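Local coordinates for protein aminoacyltransferase FemA (Staphylococcus aureus, PDB 1LRZ) that adds glycines 2 and 3 of the pentaglycine interpeptide bridge of staphylococcal peptidoglycan, using glycyl-tRNA as the donor, at residues 44-47 against 51-54; 145-150 against 155-160. All coordinates share one frame; numbering follows the deposited sequence.

Interaction 1: residues 44-47 against 51-54; sequences GIKN and EVIA
Ile45 and Asn47 pair through their backbones with residues 51-54, where the chain returns antiparallel. The axes of strands 44-46 and 52-54 come within 4.6 Å, at 137° between their N-to-C directions. Ile53 N gives a nearly straight bond of 2.8 Å to Ile45 O. Ile45 N reaches Ala54 O at 2.9 Å. Ile53 and Ala54 therefore both stand opposite Ile45, which makes a classic beta bulge. Next along, Lys46 and Val52 form a non-hydrogen-bonded pair, and Lys46 CA makes a bent CA-H...O contact with Glu51 O. Asn47 N closes this end with a bond to the same Glu51 O.

The two strands form a beta hairpin near one edge of the seven-stranded sheet, with strand 2-5 outermost, beside strand 39-46. The Asn47 side chain ties the base of its turn. Its CG sits between the backbone N and the carbonyl carbon (chi1 63°), which swings the amide across to Glu51. OD1 accepts from Glu51 N at 2.9 Å, with the donor well above the carbonyl plane. ND2 donates to Glu51 OE1 at 2.8 Å, and this oxygen lies in the amide plane. The carboxylate is met on its anti side, and the two flat groups are turned 39° apart. Both polar atoms of the amide are thus held, which should fix its rotation.

On the face of Ile45, its CG2 lies 3.7 Å from Ile53 CG1, and its CB and CD1 both touch Ala54 CB. Helix 83-98 packs here, with Leu85 touching both isoleucines. On the other face the extended Lys46 chain passes Val52, its CE 4.2 Å from Val52 CG2. Lys46 NZ ends in a salt bridge with Glu10 of helix 8-16.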
ATOM      1  N   GLY A  44      15.601 -10.522 -19.423  1.00 17.07           N
ATOM      2  CA  GLY A  44      14.278 -10.764 -19.951  1.00 20.14           C
ATOM      3  C   GLY A  44      14.324 -11.645 -21.183  1.00 22.86           C
ATOM      4  O   GLY A  44      15.361 -12.226 -21.512  1.00 23.57           O
ATOM      5  N   ILE A  45      13.189 -11.749 -21.857  1.00 21.76           N
ATOM      6  CA  ILE A  45      13.087 -12.537 -23.073  1.00 23.46           C
ATOM      7  C   ILE A  45      12.459 -11.650 -24.131  1.00 26.53           C
ATOM      8  O   ILE A  45      11.547 -10.869 -23.842  1.00 25.37           O
ATOM      9  CB  ILE A  45      12.174 -13.780 -22.889  1.00 23.61           C
ATOM     10  CG1 ILE A  45      12.767 -14.730 -21.850  1.00 23.04           C
ATOM     11  CG2 ILE A  45      11.994 -14.502 -24.225  1.00 22.58           C
ATOM     12  CD1 ILE A  45      11.827 -15.834 -21.435  1.00 21.71           C
ATOM     13  N   LYS A  46      12.971 -11.751 -25.349  1.00 28.52           N
ATOM     14  CA  LYS A  46      12.429 -11.000 -26.465  1.00 29.11           C
ATOM     15  C   LYS A  46      12.010 -12.023 -27.497  1.00 31.44           C
ATOM     16  O   LYS A  46      12.621 -13.088 -27.598  1.00 30.47           O
ATOM     17  CB  LYS A  46      13.478 -10.083 -27.068  1.00 31.50           C
ATOM     18  CG  LYS A  46      13.762  -8.829 -26.263  1.00 33.86           C
ATOM     19  CD  LYS A  46      14.700  -7.939 -27.044  1.00 33.22           C
ATOM     20  CE  LYS A  46      14.887  -6.609 -26.379  1.00 33.43           C
ATOM     21  NZ  LYS A  46      15.539  -5.675 -27.324  1.00 35.87           N
ATOM     22  N   ASN A  47      10.961 -11.713 -28.251  1.00 32.86           N
ATOM     23  CA  ASN A  47      10.498 -12.627 -29.290  1.00 38.69           C
ATOM     24  C   ASN A  47      11.147 -12.248 -30.626  1.00 41.00           C
ATOM     25  O   ASN A  47      12.095 -11.457 -30.665  1.00 40.50           O
ATOM     26  CB  ASN A  47       8.972 -12.577 -29.424  1.00 37.71           C
ATOM     27  CG  ASN A  47       8.465 -11.213 -29.853  1.00 36.49           C
ATOM     28  OD1 ASN A  47       9.220 -10.386 -30.364  1.00 35.21           O
ATOM     29  ND2 ASN A  47       7.175 -10.977 -29.659  1.00 36.67           N
ATOM     30  N   GLU A  51      10.285  -7.870 -29.419  1.00 40.45           N
ATOM     31  CA  GLU A  51       9.338  -7.449 -28.392  1.00 38.37           C
ATOM     32  C   GLU A  51       9.643  -8.125 -27.050  1.00 32.68           C
ATOM     33  O   GLU A  51       9.829  -9.341 -27.004  1.00 31.03           O
ATOM     34  CB  GLU A  51       7.911  -7.823 -28.784  1.00 40.24           C
ATOM     35  CG  GLU A  51       7.370  -7.134 -30.012  1.00 45.55           C
ATOM     36  CD  GLU A  51       5.941  -7.551 -30.304  1.00 48.62           C
ATOM     37  OE1 GLU A  51       5.722  -8.753 -30.572  1.00 50.01           O
ATOM     38  OE2 GLU A  51       5.043  -6.681 -30.260  1.00 51.36           O
ATOM     39  N   VAL A  52       9.702  -7.352 -25.964  1.00 28.74           N
ATOM     40  CA  VAL A  52       9.947  -7.956 -24.652  1.00 23.48           C
ATOM     41  C   VAL A  52       8.697  -8.730 -24.219  1.00 21.66           C
ATOM     42  O   VAL A  52       7.587  -8.185 -24.239  1.00 22.41           O
ATOM     43  CB  VAL A  52      10.249  -6.893 -23.572  1.00 23.65           C
ATOM     44  CG1 VAL A  52      10.344  -7.572 -22.180  1.00 19.10           C
ATOM     45  CG2 VAL A  52      11.543  -6.171 -23.900  1.00 21.43           C
ATOM     46  N   ILE A  53       8.871  -9.995 -23.842  1.00 19.05           N
ATOM     47  CA  ILE A  53       7.751 -10.803 -23.378  1.00 19.76           C
ATOM     48  C   ILE A  53       7.985 -11.362 -21.961  1.00 20.57           C
ATOM     49  O   ILE A  53       7.222 -12.200 -21.484  1.00 23.23           O
ATOM     50  CB  ILE A  53       7.437 -11.976 -24.350  1.00 20.76           C
ATOM     51  CG1 ILE A  53       8.664 -12.878 -24.516  1.00 19.31           C
ATOM     52  CG2 ILE A  53       6.994 -11.416 -25.702  1.00 19.71           C
ATOM     53  CD1 ILE A  53       8.382 -14.146 -25.318  1.00 23.68           C
ATOM     54  N   ALA A  54       9.039 -10.893 -21.299  1.00 19.78           N
ATOM     55  CA  ALA A  54       9.357 -11.311 -19.928  1.00 18.37           C
ATOM     56  C   ALA A  54      10.504 -10.456 -19.440  1.00 18.84           C
ATOM     57  O   ALA A  54      11.387 -10.093 -20.218  1.00 19.27           O
ATOM     58  CB  ALA A  54       9.754 -12.781 -19.881  1.00 19.34           C
TER

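Interaction 2: residues 145-150 against 155-160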
ATOM      1  N   PHE A 145       5.119 -22.830   3.278  1.00 18.00           N
ATOM      2  CA  PHE A 145       4.023 -21.882   3.442  1.00 20.87           C
ATOM      3  C   PHE A 145       4.168 -21.095   4.732  1.00 20.12           C
ATOM      4  O   PHE A 145       3.407 -21.265   5.680  1.00 20.25           O
ATOM      5  CB  PHE A 145       2.686 -22.632   3.369  1.00 20.03           C
ATOM      6  CG  PHE A 145       2.491 -23.349   2.060  1.00 20.30           C
ATOM      7  CD1 PHE A 145       2.813 -24.695   1.931  1.00 19.88           C
ATOM      8  CD2 PHE A 145       2.097 -22.642   0.924  1.00 20.08           C
ATOM      9  CE1 PHE A 145       2.756 -25.329   0.692  1.00 22.82           C
ATOM     10  CE2 PHE A 145       2.038 -23.261  -0.319  1.00 21.30           C
ATOM     11  CZ  PHE A 145       2.368 -24.610  -0.436  1.00 21.93           C
ATOM     12  N   HIS A 146       5.163 -20.213   4.748  1.00 20.06           N
ATOM     13  CA  HIS A 146       5.436 -19.420   5.925  1.00 21.13           C
ATOM     14  C   HIS A 146       4.393 -18.329   6.144  1.00 22.82           C
ATOM     15  O   HIS A 146       3.734 -17.863   5.218  1.00 20.95           O
ATOM     16  CB  HIS A 146       6.848 -18.829   5.848  1.00 19.40           C
ATOM     17  CG  HIS A 146       7.094 -17.960   4.650  1.00 23.98           C
ATOM     18  ND1 HIS A 146       6.872 -16.598   4.663  1.00 19.39           N
ATOM     19  CD2 HIS A 146       7.594 -18.249   3.422  1.00 22.89           C
ATOM     20  CE1 HIS A 146       7.230 -16.085   3.497  1.00 20.06           C
ATOM     21  NE2 HIS A 146       7.670 -17.065   2.725  1.00 20.68           N
ATOM     22  N   LYS A 147       4.235 -17.957   7.404  1.00 23.30           N
ATOM     23  CA  LYS A 147       3.286 -16.930   7.832  1.00 28.52           C
ATOM     24  C   LYS A 147       3.984 -16.021   8.833  1.00 28.83           C
ATOM     25  O   LYS A 147       5.005 -16.398   9.417  1.00 28.15           O
ATOM     26  CB  LYS A 147       2.096 -17.563   8.538  1.00 27.27           C
ATOM     27  CG  LYS A 147       1.251 -18.486   7.702  1.00 33.17           C
ATOM     28  CD  LYS A 147       0.211 -19.110   8.620  1.00 38.65           C
ATOM     29  CE  LYS A 147      -0.811 -19.921   7.861  1.00 44.78           C
ATOM     30  NZ  LYS A 147      -1.799 -20.472   8.831  1.00 50.92           N
ATOM     31  N   GLY A 148       3.419 -14.840   9.056  1.00 30.32           N
ATOM     32  CA  GLY A 148       4.022 -13.911   9.995  1.00 33.10           C
ATOM     33  C   GLY A 148       5.047 -13.112   9.235  1.00 36.38           C
ATOM     34  O   GLY A 148       5.345 -13.440   8.090  1.00 37.71           O
ATOM     35  N   PHE A 149       5.586 -12.066   9.850  1.00 38.69           N
ATOM     36  CA  PHE A 149       6.576 -11.239   9.179  1.00 40.81           C
ATOM     37  C   PHE A 149       7.988 -11.750   9.440  1.00 42.51           C
ATOM     38  O   PHE A 149       8.480 -11.696  10.568  1.00 42.26           O
ATOM     39  CB  PHE A 149       6.444  -9.788   9.635  1.00 39.40           C
ATOM     40  CG  PHE A 149       5.032  -9.285   9.621  1.00 42.62           C
ATOM     41  CD1 PHE A 149       4.308  -9.175  10.804  1.00 44.50           C
ATOM     42  CD2 PHE A 149       4.410  -8.955   8.420  1.00 42.41           C
ATOM     43  CE1 PHE A 149       2.981  -8.741  10.793  1.00 44.34           C
ATOM     44  CE2 PHE A 149       3.082  -8.521   8.398  1.00 43.16           C
ATOM     45  CZ  PHE A 149       2.367  -8.415   9.588  1.00 43.21           C
ATOM     46  N   ASP A 150       8.624 -12.252   8.385  1.00 42.09           N
ATOM     47  CA  ASP A 150       9.979 -12.780   8.456  1.00 40.22           C
ATOM     48  C   ASP A 150      10.989 -11.652   8.279  1.00 41.11           C
ATOM     49  O   ASP A 150      10.697 -10.639   7.642  1.00 40.91           O
ATOM     50  CB  ASP A 150      10.181 -13.829   7.364  1.00 42.08           C
ATOM     51  CG  ASP A 150      11.541 -14.489   7.431  1.00 42.39           C
ATOM     52  OD1 ASP A 150      12.552 -13.834   7.091  1.00 40.63           O
ATOM     53  OD2 ASP A 150      11.595 -15.666   7.837  1.00 44.42           O
ATOM     54  N   ILE A 155       6.471 -10.743   2.933  1.00 22.73           N
ATOM     55  CA  ILE A 155       5.222 -11.265   3.477  1.00 23.94           C
ATOM     56  C   ILE A 155       4.425 -11.887   2.326  1.00 22.20           C
ATOM     57  O   ILE A 155       4.267 -11.270   1.266  1.00 19.35           O
ATOM     58  CB  ILE A 155       4.394 -10.134   4.155  1.00 28.43           C
ATOM     59  CG1 ILE A 155       3.067 -10.690   4.673  1.00 30.75           C
ATOM     60  CG2 ILE A 155       4.139  -9.010   3.179  1.00 32.42           C
ATOM     61  CD1 ILE A 155       3.242 -11.835   5.672  1.00 34.42           C
ATOM     62  N   ARG A 156       3.937 -13.108   2.540  1.00 19.03           N
ATOM     63  CA  ARG A 156       3.188 -13.854   1.528  1.00 18.45           C
ATOM     64  C   ARG A 156       1.700 -13.526   1.402  1.00 16.52           C
ATOM     65  O   ARG A 156       1.029 -14.073   0.525  1.00 16.74           O
ATOM     66  CB  ARG A 156       3.305 -15.375   1.755  1.00 19.44           C
ATOM     67  CG  ARG A 156       4.576 -16.052   1.268  1.00 23.56           C
ATOM     68  CD  ARG A 156       4.385 -17.587   1.156  1.00 20.87           C
ATOM     69  NE  ARG A 156       3.656 -18.135   2.299  1.00 19.12           N
ATOM     70  CZ  ARG A 156       2.471 -18.732   2.215  1.00 19.75           C
ATOM     71  NH1 ARG A 156       1.872 -18.878   1.036  1.00 15.92           N
ATOM     72  NH2 ARG A 156       1.872 -19.163   3.317  1.00 13.67           N
ATOM     73  N   TYR A 157       1.181 -12.649   2.255  1.00 15.91           N
ATOM     74  CA  TYR A 157      -0.240 -12.309   2.201  1.00 15.82           C
ATOM     75  C   TYR A 157      -0.508 -10.814   2.073  1.00 16.57           C
ATOM     76  O   TYR A 157       0.097 -10.009   2.782  1.00 14.41           O
ATOM     77  CB  TYR A 157      -0.970 -12.805   3.454  1.00 16.54           C
ATOM     78  CG  TYR A 157      -0.861 -14.287   3.733  1.00 16.05           C
ATOM     79  CD1 TYR A 157       0.305 -14.838   4.283  1.00 15.48           C
ATOM     80  CD2 TYR A 157      -1.934 -15.138   3.479  1.00 15.93           C
ATOM     81  CE1 TYR A 157       0.391 -16.214   4.575  1.00 13.76           C
ATOM     82  CE2 TYR A 157      -1.860 -16.503   3.766  1.00 15.92           C
ATOM     83  CZ  TYR A 157      -0.698 -17.030   4.314  1.00 16.65           C
ATOM     84  OH  TYR A 157      -0.642 -18.373   4.617  1.00 18.94           O
ATOM     85  N   HIS A 158      -1.426 -10.460   1.173  1.00 15.98           N
ATOM     86  CA  HIS A 158      -1.829  -9.067   0.956  1.00 13.17           C
ATOM     87  C   HIS A 158      -3.344  -8.938   1.130  1.00 14.17           C
ATOM     88  O   HIS A 158      -4.085  -9.876   0.843  1.00 13.02           O
ATOM     89  CB  HIS A 158      -1.504  -8.597  -0.472  1.00 11.95           C
ATOM     90  CG  HIS A 158      -0.045  -8.398  -0.745  1.00 14.87           C
ATOM     91  ND1 HIS A 158       0.440  -8.133  -2.010  1.00 13.00           N
ATOM     92  CD2 HIS A 158       1.034  -8.413   0.076  1.00 13.93           C
ATOM     93  CE1 HIS A 158       1.754  -7.996  -1.955  1.00 16.18           C
ATOM     94  NE2 HIS A 158       2.140  -8.162  -0.701  1.00 13.92           N
ATOM     95  N   SER A 159      -3.789  -7.773   1.603  1.00 14.01           N
ATOM     96  CA  SER A 159      -5.215  -7.465   1.742  1.00 14.56           C
ATOM     97  C   SER A 159      -5.413  -6.527   0.551  1.00 15.56           C
ATOM     98  O   SER A 159      -4.853  -5.428   0.527  1.00 15.82           O
ATOM     99  CB  SER A 159      -5.498  -6.710   3.036  1.00 13.18           C
ATOM    100  OG  SER A 159      -6.806  -6.160   2.986  1.00 16.45           O
ATOM    101  N   VAL A 160      -6.211  -6.950  -0.423  1.00 13.48           N
ATOM    102  CA  VAL A 160      -6.377  -6.183  -1.655  1.00 12.94           C
ATOM    103  C   VAL A 160      -7.814  -5.807  -2.001  1.00 11.65           C
ATOM    104  O   VAL A 160      -8.703  -6.651  -1.975  1.00 12.15           O
ATOM    105  CB  VAL A 160      -5.787  -6.996  -2.834  1.00 15.24           C
ATOM    106  CG1 VAL A 160      -5.823  -6.175  -4.126  1.00 13.76           C
ATOM    107  CG2 VAL A 160      -4.361  -7.436  -2.486  1.00 12.78           C
TER
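Arg156 holds the backbone carbonyl of His146 side-on with two nitrogens. NE gives a 2.9 Å bond to His146 O, in the carbonyl plane and on a lone pair. NH2 reaches the same His146 O at 3.0 Å, but from well above that plane. The oxygen lies close to the guanidinium plane, where both N-H groups can point at it. The chain of Arg156 bends at chi3 (-43°), which turns the guanidinium toward this carbonyl.

Arg156 CD lies over one face of the His146 imidazole, toward its rim. It stands 3.9 Å from the ring centroid in a CH-pi contact. Ring and guanidinium are steeply inclined, 76° apart. The His146 CG lies between its backbone N and carbonyl carbon (chi1 59°), which brings the ring back to the arginine although its CB points away. On the guanidinium, Phe145 CA lies over one face. Phe145 CD2 is 3.8 Å from Arg156 NH1, which meets that ring at its edge.

Residues 145-150 belong to the loop that leaves strand 141-142 of the seven-stranded sheet. Residues 157-160 begin a strand of the nine-stranded sheet, so the chain turns here as it passes from one sheet to the other. Nearer the bend, Ile155 CD1 touches Gly148 O at 3.6 Å and Phe149 CD2 at 4.1 Å. Lys147 lies across the Tyr157 side chain, its CE 3.6 Å from Tyr157 OH.

A second shell positions the central groups. Arg156 NH1 forms a salt bridge with Glu392 and a hydrogen bond to Tyr393 O, which tie it to strand 389-393. His146 NE2 is hydrogen-bonded to Asp396, which probably helps to set the tilt of the imidazole.

In the fold
Interaction 1 comes first along the chain and closes before interaction 2 opens. Their centres are 30 Å apart and their nearest atoms about 20 Å apart, so they do not touch. Interaction 1 lies within the seven-stranded mixed sheet, in the hairpin of strands 39-46 and 52-63. Interaction 2 starts just after strand 141-142, the outermost strand at the far end of that sheet, and leads into strand 157-162 of the nine-stranded sheet. One contact thus shapes a hairpin near one edge of a sheet, while the other marks the passage from that sheet to the second within a single FemABX-family chain.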